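Local atomic coordinates of alginate lyase (PDB entry 6KCW), a protein that breaks down the polysaccharide alginate as a bacterial lyase of family 36, probably by the elimination reaction common to polysaccharide lyases. Residues S150-S154 against G155-K159; I183-G187 against T188-D192. One frame throughout, in Å; residues are numbered along the deposited sequence.

Interaction 1. Residues S150-S154 against G155-K159; sequences SYPSS and GSITK
P152, preceded by a cis peptide bond, carries this local contact in the loop between strands 128-135 and 162-170, where its ring meets G155 and I157. Y151 and P152 are the central residues of a type VIb turn, which brings the CA atoms of S150 and S153 to within 5.3 Å of each other. Proline suits the place because its ring makes the cis form affordable and presents CG and CD to the returning chain. CG rests 3.6 Å from G155 O, and CD is 3.5 Å from I157 CG2, the two side chains crossing at about a right angle. I157 CG2 also lies 3.4 Å from Y151 O. With chi1 at 53°, CG1 of I157 is held between its backbone N and carbonyl carbon, while CG2 stays beside the N and faces the proline. G155 has a phi of +75°, which favours glycine and lets the chain swing back past the ring.

A hydrogen bond also closes the turn: S150 OG donates to P152 O over 3.3 Å, from 39° above the carbonyl plane. R127 reaches the carbonyl oxygens of both P152 and G155 through NH1 and S150 OG through NH2, so one guanidinium group ties together several parts of the loop. S156 OG bonds to V128 N, and the backbones of Y151 and I157 pair with F130 and V128. Together these features make a cis-proline loop lying against an edge of strand 128-135, in a fold probably of the concanavalin-like beta-sandwich type.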
loop_
_atom_site.group_PDB
_atom_site.type_symbol
_atom_site.label_atom_id
_atom_site.label_comp_id
_atom_site.label_asym_id
_atom_site.label_seq_id
_atom_site.Cartn_x
_atom_site.Cartn_y
_atom_site.Cartn_z
ATOM N N SER A 150 -6.433 -10.441 -9.246
ATOM C CA SER A 150 -7.260 -10.265 -8.062
ATOM C C SER A 150 -7.072 -11.432 -7.108
ATOM O O SER A 150 -6.720 -12.541 -7.513
ATOM C CB SER A 150 -8.743 -10.119 -8.423
ATOM O OG SER A 150 -9.260 -11.313 -8.968
ATOM N N TYR A 151 -7.295 -11.156 -5.829
ATOM C CA TYR A 151 -7.318 -12.180 -4.802
ATOM C C TYR A 151 -8.564 -11.993 -3.940
ATOM O O TYR A 151 -8.776 -10.917 -3.359
ATOM C CB TYR A 151 -6.060 -12.137 -3.937
ATOM C CG TYR A 151 -5.990 -13.231 -2.883
ATOM C CD1 TYR A 151 -6.587 -13.063 -1.637
ATOM C CD2 TYR A 151 -5.325 -14.426 -3.134
ATOM C CE1 TYR A 151 -6.522 -14.048 -0.674
ATOM C CE2 TYR A 151 -5.253 -15.433 -2.164
ATOM C CZ TYR A 151 -5.855 -15.236 -0.939
ATOM O OH TYR A 151 -5.798 -16.211 0.028
ATOM N N PRO A 152 -9.392 -13.045 -3.855
ATOM C CA PRO A 152 -9.133 -14.323 -4.531
ATOM C C PRO A 152 -9.438 -14.257 -6.029
ATOM O O PRO A 152 -10.085 -13.285 -6.463
ATOM C CB PRO A 152 -10.077 -15.288 -3.812
ATOM C CG PRO A 152 -11.235 -14.415 -3.409
ATOM C CD PRO A 152 -10.676 -13.044 -3.133
ATOM N N SER A 153 -8.954 -15.240 -6.805
ATOM C CA SER A 153 -9.195 -15.214 -8.249
ATOM C C SER A 153 -10.674 -15.401 -8.563
ATOM O O SER A 153 -11.171 -14.840 -9.543
ATOM C CB SER A 153 -8.343 -16.274 -8.974
ATOM O OG SER A 153 -8.543 -17.587 -8.452
ATOM N N SER A 154 -11.399 -16.151 -7.736
ATOM C CA SER A 154 -12.852 -16.226 -7.818
ATOM C C SER A 154 -13.437 -16.028 -6.423
ATOM O O SER A 154 -12.764 -16.247 -5.413
ATOM C CB SER A 154 -13.325 -17.562 -8.432
ATOM O OG SER A 154 -13.152 -18.653 -7.539
ATOM N N GLY A 155 -14.699 -15.593 -6.368
ATOM C CA GLY A 155 -15.319 -15.265 -5.097
ATOM C C GLY A 155 -14.819 -13.940 -4.545
ATOM O O GLY A 155 -14.063 -13.210 -5.188
ATOM N N SER A 156 -15.246 -13.638 -3.320
ATOM C CA SER A 156 -14.894 -12.396 -2.650
ATOM C C SER A 156 -14.039 -12.662 -1.414
ATOM O O SER A 156 -13.999 -13.779 -0.887
ATOM C CB SER A 156 -16.151 -11.606 -2.245
ATOM O OG SER A 156 -16.819 -11.043 -3.371
ATOM N N ILE A 157 -13.329 -11.622 -0.967
ATOM C CA ILE A 157 -12.681 -11.624 0.346
ATOM C C ILE A 157 -13.779 -11.442 1.382
ATOM O O ILE A 157 -14.908 -11.088 1.026
ATOM C CB ILE A 157 -11.608 -10.521 0.473
ATOM C CG1 ILE A 157 -12.181 -9.149 0.103
ATOM C CG2 ILE A 157 -10.412 -10.833 -0.404
ATOM C CD1 ILE A 157 -11.157 -8.024 0.169
ATOM N N THR A 158 -13.465 -11.665 2.664
ATOM C CA THR A 158 -14.457 -11.603 3.733
ATOM C C THR A 158 -14.028 -10.632 4.829
ATOM O O THR A 158 -12.836 -10.445 5.087
ATOM C CB THR A 158 -14.691 -12.982 4.358
ATOM O OG1 THR A 158 -13.440 -13.502 4.824
ATOM C CG2 THR A 158 -15.294 -13.946 3.338
ATOM N N LYS A 159 -15.014 -10.029 5.488
ATOM C CA LYS A 159 -14.722 -9.118 6.585
ATOM C C LYS A 159 -14.317 -9.898 7.830
ATOM O O LYS A 159 -14.662 -11.073 8.011
ATOM C CB LYS A 159 -15.930 -8.239 6.901
ATOM C CG LYS A 159 -16.484 -7.481 5.703
ATOM C CD LYS A 159 -17.704 -6.628 6.064
ATOM C CE LYS A 159 -18.565 -6.414 4.824
ATOM N NZ LYS A 159 -19.553 -5.302 4.974
#

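Interaction 2. Residues I183-G187 against T188-D192; sequences IIING and TTVLD
T188, I183 and V190 bury most of the surface where the chain doubles back. T188 closes the turn: its N bonds to I185 O (2.9 Å), and its own O receives I185 N at 3.0 Å. A threonine, branched at CB, favours extended backbone and here sets CB 3.4 Å from I185 O. The intervening N186 and G187 form the type I' turn of a tight antiparallel hairpin; both have positive phi, which asparagine and glycine tolerate better than other residues.

Further along, I183 faces two residues at once, V190 and L191, which makes a classic beta bulge. I183 O is gripped by two donors, V190 N at 2.9 Å and L191 N at 3.2 Å, while I183 N bonds to L191 O. The extra residue turns V190 inward, and with CG1 anti to its backbone N (chi1 -173°), CG2 is left beside that N and meets CG1 and CD1 of I185, each at 3.6 Å. I183 CG2 lies a looser 4.1 Å from V190 CB. These branched apolar groups suit a buried face, which P132 and F130 help to cover. On the other face, I184 CD1 reaches T189 OG1 at 3.6 Å.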
loop_
_atom_site.group_PDB
_atom_site.type_symbol
_atom_site.label_atom_id
_atom_site.label_comp_id
_atom_site.label_asym_id
_atom_site.label_seq_id
_atom_site.Cartn_x
_atom_site.Cartn_y
_atom_site.Cartn_z
ATOM N N ILE A 183 3.163 -9.440 -5.422
ATOM C CA ILE A 183 2.270 -9.447 -4.264
ATOM C C ILE A 183 1.865 -10.882 -3.951
ATOM O O ILE A 183 1.344 -11.587 -4.821
ATOM C CB ILE A 183 1.009 -8.601 -4.503
ATOM C CG1 ILE A 183 1.376 -7.129 -4.721
ATOM C CG2 ILE A 183 0.040 -8.762 -3.321
ATOM C CD1 ILE A 183 0.232 -6.304 -5.201
ATOM N N ILE A 184 2.068 -11.301 -2.703
ATOM C CA ILE A 184 1.725 -12.647 -2.239
ATOM C C ILE A 184 0.784 -12.504 -1.050
ATOM O O ILE A 184 1.120 -11.833 -0.067
ATOM C CB ILE A 184 2.974 -13.460 -1.844
ATOM C CG1 ILE A 184 4.083 -13.330 -2.895
ATOM C CG2 ILE A 184 2.614 -14.932 -1.642
ATOM C CD1 ILE A 184 3.820 -14.096 -4.184
ATOM N N ILE A 185 -0.393 -13.121 -1.140
ATOM C CA ILE A 185 -1.413 -13.022 -0.101
ATOM C C ILE A 185 -1.748 -14.432 0.365
ATOM O O ILE A 185 -2.158 -15.276 -0.443
ATOM C CB ILE A 185 -2.670 -12.284 -0.593
ATOM C CG1 ILE A 185 -2.314 -10.871 -1.054
ATOM C CG2 ILE A 185 -3.735 -12.209 0.499
ATOM C CD1 ILE A 185 -3.498 -10.127 -1.607
ATOM N N ASN A 186 -1.584 -14.681 1.666
ATOM C CA ASN A 186 -1.772 -16.017 2.221
ATOM C C ASN A 186 -0.946 -17.044 1.448
ATOM O O ASN A 186 -1.441 -18.109 1.087
ATOM C CB ASN A 186 -3.247 -16.424 2.221
ATOM C CG ASN A 186 -4.058 -15.707 3.265
ATOM O OD1 ASN A 186 -3.513 -15.027 4.129
ATOM N ND2 ASN A 186 -5.377 -15.875 3.206
ATOM N N GLY A 187 0.305 -16.701 1.141
ATOM C CA GLY A 187 1.172 -17.606 0.409
ATOM C C GLY A 187 0.779 -17.882 -1.030
ATOM O O GLY A 187 1.472 -18.657 -1.704
ATOM N N THR A 188 -0.300 -17.275 -1.523
ATOM C CA THR A 188 -0.770 -17.443 -2.898
ATOM C C THR A 188 -0.319 -16.258 -3.743
ATOM O O THR A 188 -0.491 -15.104 -3.336
ATOM C CB THR A 188 -2.299 -17.552 -2.937
ATOM O OG1 THR A 188 -2.715 -18.801 -2.357
ATOM C CG2 THR A 188 -2.824 -17.427 -4.379
ATOM N N THR A 189 0.251 -16.542 -4.911
ATOM C CA THR A 189 0.700 -15.484 -5.811
ATOM C C THR A 189 -0.488 -14.690 -6.357
ATOM O O THR A 189 -1.407 -15.251 -6.961
ATOM C CB THR A 189 1.512 -16.071 -6.965
ATOM O OG1 THR A 189 2.741 -16.604 -6.461
ATOM C CG2 THR A 189 1.841 -15.011 -8.026
ATOM N N VAL A 190 -0.468 -13.380 -6.146
ATOM C CA VAL A 190 -1.482 -12.516 -6.737
ATOM C C VAL A 190 -0.885 -11.934 -8.003
ATOM O O VAL A 190 -1.440 -12.081 -9.100
ATOM C CB VAL A 190 -1.925 -11.406 -5.769
ATOM C CG1 VAL A 190 -3.095 -10.630 -6.353
ATOM C CG2 VAL A 190 -2.295 -12.009 -4.427
ATOM N N LEU A 191 0.256 -11.276 -7.855
ATOM C CA LEU A 191 0.992 -10.705 -8.970
ATOM C C LEU A 191 2.456 -11.046 -8.778
ATOM O O LEU A 191 3.006 -10.813 -7.696
ATOM C CB LEU A 191 0.809 -9.187 -9.047
ATOM C CG LEU A 191 1.669 -8.483 -10.096
ATOM C CD1 LEU A 191 1.136 -8.769 -11.492
ATOM C CD2 LEU A 191 1.751 -6.976 -9.841
ATOM N N ASP A 192 3.084 -11.599 -9.820
ATOM C CA ASP A 192 4.529 -11.835 -9.805
ATOM C C ASP A 192 5.004 -11.681 -11.249
ATOM O O ASP A 192 5.059 -12.651 -12.005
ATOM C CB ASP A 192 4.875 -13.205 -9.227
ATOM C CG ASP A 192 6.355 -13.554 -9.374
ATOM O OD1 ASP A 192 7.194 -12.630 -9.418
ATOM O OD2 ASP A 192 6.680 -14.763 -9.457
#

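Interaction 1 comes first along the chain and interaction 2 follows, with centres about 12 Å apart on the same side of the chain's centre. Strand 162-170 connects them: it starts just after the loop of 150-159 and pairs with strand 179-185, the first arm of the hairpin, in the larger antiparallel sheet. Y151 joins the two directly. Its ring packs with CE1 3.5 Å from I185 CG2 and CE2 3.7 Å from T188 CB, and its OH makes a weak hydrogen bond to N186 ND2. Through Y151 the loop packs against the turn end of the hairpin, so that it touches strand 128-135 of one sheet and strands 162-170 and 188-195 of the other.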